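Local coordinates for protein 2-hydroxyisobutyryl-CoA synthetase (Aquincola tertiaricarbonis, PDB 6HDY) that is an acyl-CoA synthetase of the AMP-binding (ANL) superfamily, built from a large AMP-binding domain and a smaller C-terminal domain, at residues M314-Y327 / R339-D351. Numbering follows the deposited sequence.
With 8LQ ([[(2~{R},3~{S},4~{R},5~{R})-5-(6-aminopurin-9-yl)-3,4-bis(oxidanyl)oxolan-2-yl]methoxy-oxidanyl-phosphoryl] (3~{S})-3-oxidanylbutanoate), chain C.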
ATOM      1  N   MET A 314     -35.057   4.776  13.816  1.00 45.56           N
ATOM      2  CA  MET A 314     -33.787   4.164  14.263  1.00 43.43           C
ATOM      3  C   MET A 314     -33.976   3.034  15.297  1.00 48.49           C
ATOM      4  O   MET A 314     -33.093   2.777  16.119  1.00 47.38           O
ATOM      5  CB  MET A 314     -32.761   5.222  14.753  1.00 44.98           C
ATOM      6  CG  MET A 314     -32.331   6.196  13.663  1.00 47.53           C
ATOM      7  SD  MET A 314     -31.698   5.408  12.156  1.00 48.09           S
ATOM      8  CE  MET A 314     -31.955   6.724  11.030  1.00 45.80           C
ATOM      9  N   ARG A 315     -35.109   2.326  15.211  1.00 47.09           N
ATOM     10  CA  ARG A 315     -35.393   1.180  16.069  1.00 47.09           C
ATOM     11  C   ARG A 315     -35.282  -0.078  15.231  1.00 49.92           C
ATOM     12  O   ARG A 315     -35.500  -0.012  14.019  1.00 48.60           O
ATOM     13  CB  ARG A 315     -36.736   1.323  16.801  1.00 49.37           C
ATOM     14  CG  ARG A 315     -36.611   2.228  18.034  1.00 58.22           C
ATOM     15  CD  ARG A 315     -37.838   2.236  18.918  1.00 66.83           C
ATOM     16  NE  ARG A 315     -38.610   3.468  18.745  1.00 80.99           N
ATOM     17  CZ  ARG A 315     -39.793   3.536  18.142  1.00 93.04           C
ATOM     18  NH1 ARG A 315     -40.418   4.701  18.022  1.00 80.23           N
ATOM     19  NH2 ARG A 315     -40.368   2.437  17.662  1.00 75.86           N
ATOM     20  N   ARG A 316     -34.842  -1.199  15.847  1.00 46.57           N
ATOM     21  CA  ARG A 316     -34.648  -2.467  15.142  1.00 45.89           C
ATOM     22  C   ARG A 316     -35.930  -2.933  14.460  1.00 50.93           C
ATOM     23  O   ARG A 316     -37.010  -2.784  15.030  1.00 53.51           O
ATOM     24  CB  ARG A 316     -34.128  -3.566  16.092  1.00 46.36           C
ATOM     25  CG  ARG A 316     -32.673  -3.396  16.552  1.00 46.37           C
ATOM     26  CD  ARG A 316     -32.352  -4.292  17.746  1.00 48.18           C
ATOM     27  NE  ARG A 316     -33.171  -3.971  18.922  1.00 51.06           N
ATOM     28  CZ  ARG A 316     -33.300  -4.743  20.001  1.00 59.94           C
ATOM     29  NH1 ARG A 316     -32.657  -5.902  20.078  1.00 42.53           N
ATOM     30  NH2 ARG A 316     -34.079  -4.367  21.005  1.00 48.32           N
ATOM     31  N   VAL A 317     -35.809  -3.432  13.214  1.00 45.88           N
ATOM     32  CA  VAL A 317     -36.927  -3.996  12.450  1.00 45.85           C
ATOM     33  C   VAL A 317     -36.988  -5.490  12.817  1.00 50.83           C
ATOM     34  O   VAL A 317     -35.930  -6.051  13.156  1.00 49.75           O
ATOM     35  CB  VAL A 317     -36.835  -3.770  10.905  1.00 48.82           C
ATOM     36  CG1 VAL A 317     -36.828  -2.288  10.556  1.00 49.04           C
ATOM     37  CG2 VAL A 317     -35.646  -4.484  10.264  1.00 46.58           C
ATOM     38  N   PRO A 318     -38.167  -6.170  12.780  1.00 49.33           N
ATOM     39  CA  PRO A 318     -38.183  -7.613  13.107  1.00 49.31           C
ATOM     40  C   PRO A 318     -37.357  -8.417  12.105  1.00 51.67           C
ATOM     41  O   PRO A 318     -37.121  -7.930  10.994  1.00 50.13           O
ATOM     42  CB  PRO A 318     -39.677  -7.989  12.991  1.00 52.95           C
ATOM     43  CG  PRO A 318     -40.418  -6.705  13.076  1.00 57.33           C
ATOM     44  CD  PRO A 318     -39.526  -5.696  12.429  1.00 52.11           C
ATOM     45  N   TYR A 319     -36.920  -9.638  12.480  1.00 48.65           N
ATOM     46  CA  TYR A 319     -36.183 -10.507  11.560  1.00 47.84           C
ATOM     47  C   TYR A 319     -37.076 -10.900  10.385  1.00 55.22           C
ATOM     48  O   TYR A 319     -38.277 -11.111  10.556  1.00 57.39           O
ATOM     49  CB  TYR A 319     -35.621 -11.733  12.278  1.00 49.11           C
ATOM     50  CG  TYR A 319     -34.607 -11.393  13.347  1.00 49.57           C
ATOM     51  CD1 TYR A 319     -33.406 -10.759  13.024  1.00 49.26           C
ATOM     52  CD2 TYR A 319     -34.846 -11.697  14.682  1.00 51.27           C
ATOM     53  CE1 TYR A 319     -32.457 -10.460  14.006  1.00 48.16           C
ATOM     54  CE2 TYR A 319     -33.916 -11.386  15.672  1.00 51.49           C
ATOM     55  CZ  TYR A 319     -32.721 -10.773  15.330  1.00 54.12           C
ATOM     56  OH  TYR A 319     -31.803 -10.502  16.313  1.00 50.62           O
ATOM     57  N   GLY A 320     -36.499 -10.926   9.195  1.00 52.03           N
ATOM     58  CA  GLY A 320     -37.246 -11.190   7.968  1.00 53.19           C
ATOM     59  C   GLY A 320     -37.631  -9.902   7.266  1.00 57.65           C
ATOM     60  O   GLY A 320     -38.183  -9.938   6.165  1.00 58.72           O
ATOM     61  N   GLN A 321     -37.341  -8.750   7.907  1.00 53.27           N
ATOM     62  CA  GLN A 321     -37.628  -7.419   7.372  1.00 52.75           C
ATOM     63  C   GLN A 321     -36.348  -6.647   6.984  1.00 52.62           C
ATOM     64  O   GLN A 321     -35.260  -6.928   7.498  1.00 48.89           O
ATOM     65  CB  GLN A 321     -38.532  -6.616   8.329  1.00 54.80           C
ATOM     66  CG  GLN A 321     -39.426  -5.572   7.648  1.00 74.49           C
ATOM     67  CD  GLN A 321     -40.109  -6.093   6.403  1.00 87.08           C
ATOM     68  OE1 GLN A 321     -40.913  -7.034   6.461  1.00 87.05           O
ATOM     69  NE2 GLN A 321     -39.771  -5.517   5.246  1.00 64.77           N
ATOM     70  N   ARG A 322     -36.491  -5.727   6.006  1.00 49.15           N
ATOM     71  CA  ARG A 322     -35.424  -4.881   5.471  1.00 46.67           C
ATOM     72  C   ARG A 322     -35.264  -3.614   6.315  1.00 48.98           C
ATOM     73  O   ARG A 322     -36.243  -3.099   6.860  1.00 49.25           O
ATOM     74  CB  ARG A 322     -35.716  -4.502   4.006  1.00 47.24           C
ATOM     75  CG  ARG A 322     -35.562  -5.632   2.988  1.00 51.02           C
ATOM     76  CD  ARG A 322     -35.875  -5.149   1.577  1.00 61.02           C
ATOM     77  NE  ARG A 322     -35.382  -6.081   0.554  1.00 72.56           N
ATOM     78  CZ  ARG A 322     -35.016  -5.732  -0.679  1.00 89.37           C
ATOM     79  NH1 ARG A 322     -34.577  -6.650  -1.534  1.00 73.04           N
ATOM     80  NH2 ARG A 322     -35.072  -4.459  -1.062  1.00 78.10           N
ATOM     81  N   GLY A 323     -34.039  -3.108   6.392  1.00 43.59           N
ATOM     82  CA  GLY A 323     -33.731  -1.892   7.142  1.00 42.16           C
ATOM     83  C   GLY A 323     -32.311  -1.399   6.945  1.00 44.11           C
ATOM     84  O   GLY A 323     -31.586  -1.898   6.079  1.00 43.82           O
ATOM     85  N   THR A 324     -31.902  -0.413   7.748  1.00 39.53           N
ATOM     86  CA  THR A 324     -30.570   0.148   7.631  1.00 37.69           C
ATOM     87  C   THR A 324     -29.636  -0.302   8.756  1.00 39.96           C
ATOM     88  O   THR A 324     -29.971  -0.145   9.925  1.00 40.83           O
ATOM     89  CB  THR A 324     -30.595   1.693   7.461  1.00 39.46           C
ATOM     90  OG1 THR A 324     -29.283   2.115   7.089  1.00 35.47           O
ATOM     91  CG2 THR A 324     -31.043   2.445   8.717  1.00 38.94           C
ATOM     92  N   PRO A 325     -28.439  -0.823   8.426  1.00 35.60           N
ATOM     93  CA  PRO A 325     -27.475  -1.174   9.488  1.00 34.89           C
ATOM     94  C   PRO A 325     -26.967   0.048  10.274  1.00 39.14           C
ATOM     95  O   PRO A 325     -26.570   1.080   9.707  1.00 39.23           O
ATOM     96  CB  PRO A 325     -26.342  -1.865   8.721  1.00 35.10           C
ATOM     97  CG  PRO A 325     -26.950  -2.270   7.383  1.00 39.17           C
ATOM     98  CD  PRO A 325     -27.906  -1.157   7.088  1.00 36.15           C
ATOM     99  N   VAL A 326     -27.041  -0.062  11.601  1.00 35.27           N
ATOM    100  CA  VAL A 326     -26.580   0.920  12.589  1.00 33.65           C
ATOM    101  C   VAL A 326     -25.567   0.121  13.405  1.00 37.65           C
ATOM    102  O   VAL A 326     -25.881  -0.999  13.832  1.00 36.06           O
ATOM    103  CB  VAL A 326     -27.741   1.530  13.437  1.00 37.31           C
ATOM    104  CG1 VAL A 326     -27.222   2.292  14.668  1.00 36.51           C
ATOM    105  CG2 VAL A 326     -28.637   2.429  12.584  1.00 37.17           C
ATOM    106  N   TYR A 327     -24.322   0.658  13.548  1.00 33.15           N
ATOM    107  CA  TYR A 327     -23.234  -0.085  14.177  1.00 31.05           C
ATOM    108  C   TYR A 327     -22.624   0.561  15.396  1.00 34.50           C
ATOM    109  O   TYR A 327     -22.493   1.782  15.451  1.00 33.97           O
ATOM    110  CB  TYR A 327     -22.105  -0.337  13.168  1.00 30.32           C
ATOM    111  CG  TYR A 327     -22.478  -0.998  11.862  1.00 32.99           C
ATOM    112  CD1 TYR A 327     -22.646  -2.382  11.777  1.00 35.47           C
ATOM    113  CD2 TYR A 327     -22.547  -0.262  10.681  1.00 32.35           C
ATOM    114  CE1 TYR A 327     -22.891  -3.010  10.553  1.00 33.46           C
ATOM    115  CE2 TYR A 327     -22.771  -0.881   9.450  1.00 31.71           C
ATOM    116  CZ  TYR A 327     -22.951  -2.255   9.393  1.00 36.65           C
ATOM    117  OH  TYR A 327     -23.202  -2.867   8.189  1.00 32.98           O
ATOM    118  N   ARG A 339     -23.496   3.723  17.554  1.00 35.62           N
ATOM    119  CA  ARG A 339     -24.714   3.819  16.768  1.00 35.43           C
ATOM    120  C   ARG A 339     -24.490   4.678  15.527  1.00 38.68           C
ATOM    121  O   ARG A 339     -25.220   5.629  15.278  1.00 39.83           O
ATOM    122  CB  ARG A 339     -25.939   4.245  17.627  1.00 38.96           C
ATOM    123  CG  ARG A 339     -26.508   3.048  18.340  1.00 53.80           C
ATOM    124  CD  ARG A 339     -27.695   3.294  19.243  1.00 63.70           C
ATOM    125  NE  ARG A 339     -28.788   4.049  18.634  1.00 67.10           N
ATOM    126  CZ  ARG A 339     -29.783   3.529  17.922  1.00 67.37           C
ATOM    127  NH1 ARG A 339     -29.806   2.230  17.646  1.00 47.97           N
ATOM    128  NH2 ARG A 339     -30.748   4.307  17.460  1.00 49.87           N
ATOM    129  N   LEU A 340     -23.468   4.331  14.735  1.00 35.08           N
ATOM    130  CA  LEU A 340     -23.241   5.023  13.462  1.00 35.15           C
ATOM    131  C   LEU A 340     -24.217   4.481  12.414  1.00 37.19           C
ATOM    132  O   LEU A 340     -24.326   3.263  12.214  1.00 33.69           O
ATOM    133  CB  LEU A 340     -21.782   4.923  12.958  1.00 33.66           C
ATOM    134  CG  LEU A 340     -21.439   5.466  11.538  1.00 35.90           C
ATOM    135  CD1 LEU A 340     -21.524   6.998  11.480  1.00 35.93           C
ATOM    136  CD2 LEU A 340     -20.050   4.996  11.087  1.00 30.01           C
ATOM    137  N   LEU A 341     -24.942   5.413  11.780  1.00 35.62           N
ATOM    138  CA  LEU A 341     -25.901   5.155  10.719  1.00 35.31           C
ATOM    139  C   LEU A 341     -25.111   4.861   9.420  1.00 37.56           C
ATOM    140  O   LEU A 341     -24.305   5.683   8.998  1.00 37.37           O
ATOM    141  CB  LEU A 341     -26.832   6.379  10.565  1.00 36.97           C
ATOM    142  CG  LEU A 341     -27.823   6.384   9.382  1.00 42.13           C
ATOM    143  CD1 LEU A 341     -28.790   5.209   9.459  1.00 42.04           C
ATOM    144  CD2 LEU A 341     -28.608   7.686   9.346  1.00 45.29           C
ATOM    145  N   SER A 342     -25.298   3.669   8.830  1.00 34.31           N
ATOM    146  CA  SER A 342     -24.575   3.289   7.613  1.00 32.30           C
ATOM    147  C   SER A 342     -25.131   3.965   6.386  1.00 36.29           C
ATOM    148  O   SER A 342     -24.367   4.349   5.502  1.00 36.12           O
ATOM    149  CB  SER A 342     -24.587   1.778   7.416  1.00 32.02           C
ATOM    150  OG  SER A 342     -25.887   1.336   7.058  1.00 34.64           O
ATOM    151  N   GLY A 343     -26.452   4.104   6.352  1.00 34.67           N
ATOM    152  CA  GLY A 343     -27.190   4.647   5.222  1.00 36.47           C
ATOM    153  C   GLY A 343     -27.385   3.587   4.152  1.00 42.36           C
ATOM    154  O   GLY A 343     -27.741   3.908   3.017  1.00 43.87           O
ATOM    155  N   ASP A 344     -27.143   2.306   4.511  1.00 37.43           N
ATOM    156  CA  ASP A 344     -27.237   1.163   3.612  1.00 35.28           C
ATOM    157  C   ASP A 344     -28.552   0.449   3.795  1.00 41.61           C
ATOM    158  O   ASP A 344     -29.257   0.719   4.762  1.00 41.95           O
ATOM    159  CB  ASP A 344     -26.058   0.207   3.839  1.00 33.65           C
ATOM    160  CG  ASP A 344     -24.725   0.824   3.495  1.00 34.05           C
ATOM    161  OD1 ASP A 344     -24.618   1.438   2.420  1.00 35.31           O
ATOM    162  OD2 ASP A 344     -23.784   0.685   4.297  1.00 32.49           O
ATOM    163  N   LEU A 345     -28.902  -0.445   2.852  1.00 37.60           N
ATOM    164  CA  LEU A 345     -30.109  -1.242   2.956  1.00 37.31           C
ATOM    165  C   LEU A 345     -29.741  -2.718   3.000  1.00 40.61           C
ATOM    166  O   LEU A 345     -28.885  -3.176   2.239  1.00 38.46           O
ATOM    167  CB  LEU A 345     -31.099  -0.935   1.813  1.00 38.18           C
ATOM    168  CG  LEU A 345     -32.516  -1.416   2.030  1.00 43.56           C
ATOM    169  CD1 LEU A 345     -33.251  -0.542   3.028  1.00 43.75           C
ATOM    170  CD2 LEU A 345     -33.286  -1.467   0.718  1.00 46.47           C
ATOM    171  N   THR A 346     -30.374  -3.455   3.917  1.00 38.48           N
ATOM    172  CA  THR A 346     -30.175  -4.901   4.057  1.00 37.84           C
ATOM    173  C   THR A 346     -31.453  -5.555   4.595  1.00 44.18           C
ATOM    174  O   THR A 346     -32.421  -4.874   4.925  1.00 45.42           O
ATOM    175  CB  THR A 346     -28.939  -5.212   4.949  1.00 42.26           C
ATOM    176  OG1 THR A 346     -28.536  -6.567   4.748  1.00 41.84           O
ATOM    177  CG2 THR A 346     -29.203  -4.982   6.434  1.00 38.77           C
ATOM    178  N   LEU A 347     -31.431  -6.879   4.677  1.00 41.16           N
ATOM    179  CA  LEU A 347     -32.445  -7.719   5.282  1.00 41.14           C
ATOM    180  C   LEU A 347     -31.657  -8.614   6.233  1.00 42.81           C
ATOM    181  O   LEU A 347     -30.600  -9.145   5.861  1.00 40.56           O
ATOM    182  CB  LEU A 347     -33.190  -8.576   4.233  1.00 41.78           C
ATOM    183  CG  LEU A 347     -34.417  -9.340   4.764  1.00 47.40           C
ATOM    184  CD1 LEU A 347     -35.487  -9.420   3.719  1.00 50.29           C
ATOM    185  CD2 LEU A 347     -34.061 -10.742   5.202  1.00 46.94           C
ATOM    186  N   TRP A 348     -32.192  -8.793   7.443  1.00 41.01           N
ATOM    187  CA  TRP A 348     -31.595  -9.652   8.460  1.00 40.85           C
ATOM    188  C   TRP A 348     -32.598 -10.703   8.960  1.00 46.81           C
ATOM    189  O   TRP A 348     -33.803 -10.439   9.023  1.00 46.34           O
ATOM    190  CB  TRP A 348     -30.920  -8.849   9.615  1.00 38.28           C
ATOM    191  CG  TRP A 348     -31.798  -8.201  10.669  1.00 39.96           C
ATOM    192  CD1 TRP A 348     -33.117  -7.846  10.563  1.00 44.06           C
ATOM    193  CD2 TRP A 348     -31.360  -7.730  11.952  1.00 39.63           C
ATOM    194  NE1 TRP A 348     -33.541  -7.248  11.729  1.00 43.79           N
ATOM    195  CE2 TRP A 348     -32.485  -7.170  12.600  1.00 44.57           C
ATOM    196  CE3 TRP A 348     -30.118  -7.740  12.625  1.00 39.89           C
ATOM    197  CZ2 TRP A 348     -32.400  -6.600  13.876  1.00 44.54           C
ATOM    198  CZ3 TRP A 348     -30.050  -7.214  13.901  1.00 41.77           C
ATOM    199  CH2 TRP A 348     -31.177  -6.636  14.508  1.00 43.88           C
ATOM    200  N   THR A 349     -32.091 -11.913   9.246  1.00 45.24           N
ATOM    201  CA  THR A 349     -32.873 -13.050   9.758  1.00 47.36           C
ATOM    202  C   THR A 349     -32.124 -13.643  10.940  1.00 52.01           C
ATOM    203  O   THR A 349     -30.946 -13.325  11.137  1.00 51.27           O
ATOM    204  CB  THR A 349     -33.153 -14.093   8.656  1.00 51.40           C
ATOM    205  OG1 THR A 349     -31.924 -14.503   8.049  1.00 52.61           O
ATOM    206  CG2 THR A 349     -34.128 -13.593   7.606  1.00 44.47           C
ATOM    207  N   ASN A 350     -32.810 -14.438  11.758  1.00 49.82           N
ATOM    208  CA  ASN A 350     -32.193 -15.061  12.920  1.00 50.56           C
ATOM    209  C   ASN A 350     -32.434 -16.579  12.976  1.00 56.31           C
ATOM    210  O   ASN A 350     -32.615 -17.154  14.050  1.00 57.82           O
ATOM    211  CB  ASN A 350     -32.596 -14.364  14.218  1.00 51.79           C
ATOM    212  CG  ASN A 350     -31.634 -14.612  15.360  1.00 70.45           C
ATOM    213  OD1 ASN A 350     -30.434 -14.847  15.156  1.00 68.16           O
ATOM    214  ND2 ASN A 350     -32.143 -14.600  16.585  1.00 61.01           N
ATOM    215  N   ASP A 351     -32.363 -17.232  11.822  1.00 53.02           N
ATOM    216  CA  ASP A 351     -32.523 -18.683  11.762  1.00 55.30           C
ATOM    217  C   ASP A 351     -31.153 -19.355  11.894  1.00 60.37           C
ATOM    218  O   ASP A 351     -30.130 -18.702  11.709  1.00 56.11           O
ATOM    219  CB  ASP A 351     -33.232 -19.086  10.467  1.00 57.11           C
ATOM    220  CG  ASP A 351     -34.567 -18.395  10.309  1.00 68.53           C
ATOM    221  OD1 ASP A 351     -35.278 -18.232  11.329  1.00 69.34           O
ATOM    222  OD2 ASP A 351     -34.885 -17.975   9.178  1.00 77.25           O
TER
HETATM  223  N9  8LQ C 502     -20.000  -1.733   1.167  1.00 38.02           N
HETATM  224  C8  8LQ C 502     -18.875  -2.123   1.787  1.00 39.25           C
HETATM  225  N7  8LQ C 502     -18.863  -3.450   1.854  1.00 39.26           N
HETATM  226  C5  8LQ C 502     -20.001  -3.895   1.295  1.00 39.51           C
HETATM  227  C6  8LQ C 502     -20.489  -5.130   1.042  1.00 36.41           C
HETATM  228  N6  8LQ C 502     -19.792  -6.178   1.451  1.00 30.16           N
HETATM  229  N1  8LQ C 502     -21.673  -5.313   0.426  1.00 38.77           N
HETATM  230  C2  8LQ C 502     -22.420  -4.216  -0.010  1.00 35.87           C
HETATM  231  N3  8LQ C 502     -21.866  -2.961   0.193  1.00 36.00           N
HETATM  232  C4  8LQ C 502     -20.697  -2.824   0.863  1.00 38.60           C
HETATM  233  CAA 8LQ C 502     -13.258  -0.722   4.397  0.50 17.86           C
HETATM  234  CAZ 8LQ C 502     -14.216  -1.804   3.833  0.50 21.54           C
HETATM  235  OAE 8LQ C 502     -13.766  -2.217   2.546  0.50 17.92           O
HETATM  236  CAL 8LQ C 502     -15.667  -1.300   3.706  0.50 28.86           C
HETATM  237  CAS 8LQ C 502     -15.728  -0.025   2.855  0.50 38.33           C
HETATM  238  OAC 8LQ C 502     -15.666  -0.101   1.631  0.50 40.65           O
HETATM  239  OAQ 8LQ C 502     -15.768   1.159   3.567  1.00 43.29           O
HETATM  240  PBC 8LQ C 502     -16.125   2.567   2.896  1.00 41.42           P
HETATM  241  OAH 8LQ C 502     -14.943   2.831   1.869  1.00 41.96           O
HETATM  242  OAD 8LQ C 502     -16.287   3.657   3.874  1.00 50.88           O
HETATM  243  O5' 8LQ C 502     -17.492   2.306   2.148  1.00 37.90           O
HETATM  244  C5' 8LQ C 502     -18.553   1.758   2.927  1.00 34.53           C
HETATM  245  C4' 8LQ C 502     -19.761   1.542   2.052  1.00 32.16           C
HETATM  246  O4' 8LQ C 502     -19.418   0.629   0.975  1.00 31.98           O
HETATM  247  C3' 8LQ C 502     -20.763   0.838   2.862  1.00 32.79           C
HETATM  248  O3' 8LQ C 502     -21.559   1.791   3.622  1.00 32.30           O
HETATM  249  C2' 8LQ C 502     -21.571   0.130   1.772  1.00 34.30           C
HETATM  250  O2' 8LQ C 502     -22.449   1.078   1.045  1.00 35.31           O
HETATM  251  C1' 8LQ C 502     -20.467  -0.342   0.855  1.00 31.59           C
HETATM  252  O   HOH W   1     -22.960  -1.365   5.947  1.00 39.45           O
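Y319 meets W348 edge to face: its CE1 lies over the centre of the indole, 3.6 Å from W348 CE2, with the tyrosine ring and the five-membered ring inclined at 50°. N350 CB lies over a face of the tyrosine ring in a CH-pi contact, 3.5 Å from the Y319 ring centroid and almost on the ring normal. The indole is fixed in rotation by its own edge, where W348 NE1 donates in the ring plane to V317 O over 3.0 Å, reaching that oxygen from above the carbonyl plane. Chi1 of 76° sets W348 CG between its backbone N and carbonyl carbon and turns the ring toward 316-319. Beside it, the type II turn P318-Q321 is tied down by a nearly straight bond from G320 N to W348 O.

From there two antiparallel ladders run on, R322-G323 with T346-L347 and V326-Y327 with L340-L341, and their register slips by two residues. Side chains bond where the ladders part. P325 O takes both S342 N and S342 OG, the hydroxyl 2.7 Å away on a lone pair, while T324 OG1 donates to D344 O at the same length. S342 OG also accepts from D344 N, closing an ST turn that probably helps to place the aspartate. D344 OD1 and OD2 then receive O2' and O3' of 8LQ, each at 2.6 Å, and a water links D344 OD2 to Y327 OH.

At the far end R339 and L340 both face Y327 in a G1 beta bulge, and R339 NH2 donates to M314 O, while NE bonds to V92 O and NH1 makes a salt bridge with E307. Strands 322-329 and 340-347 form a broken beta hairpin within the five-stranded antiparallel sheet, with the Y319-W348 contact at its end, presenting the ribose-binding aspartate typical of ANL adenylate sites.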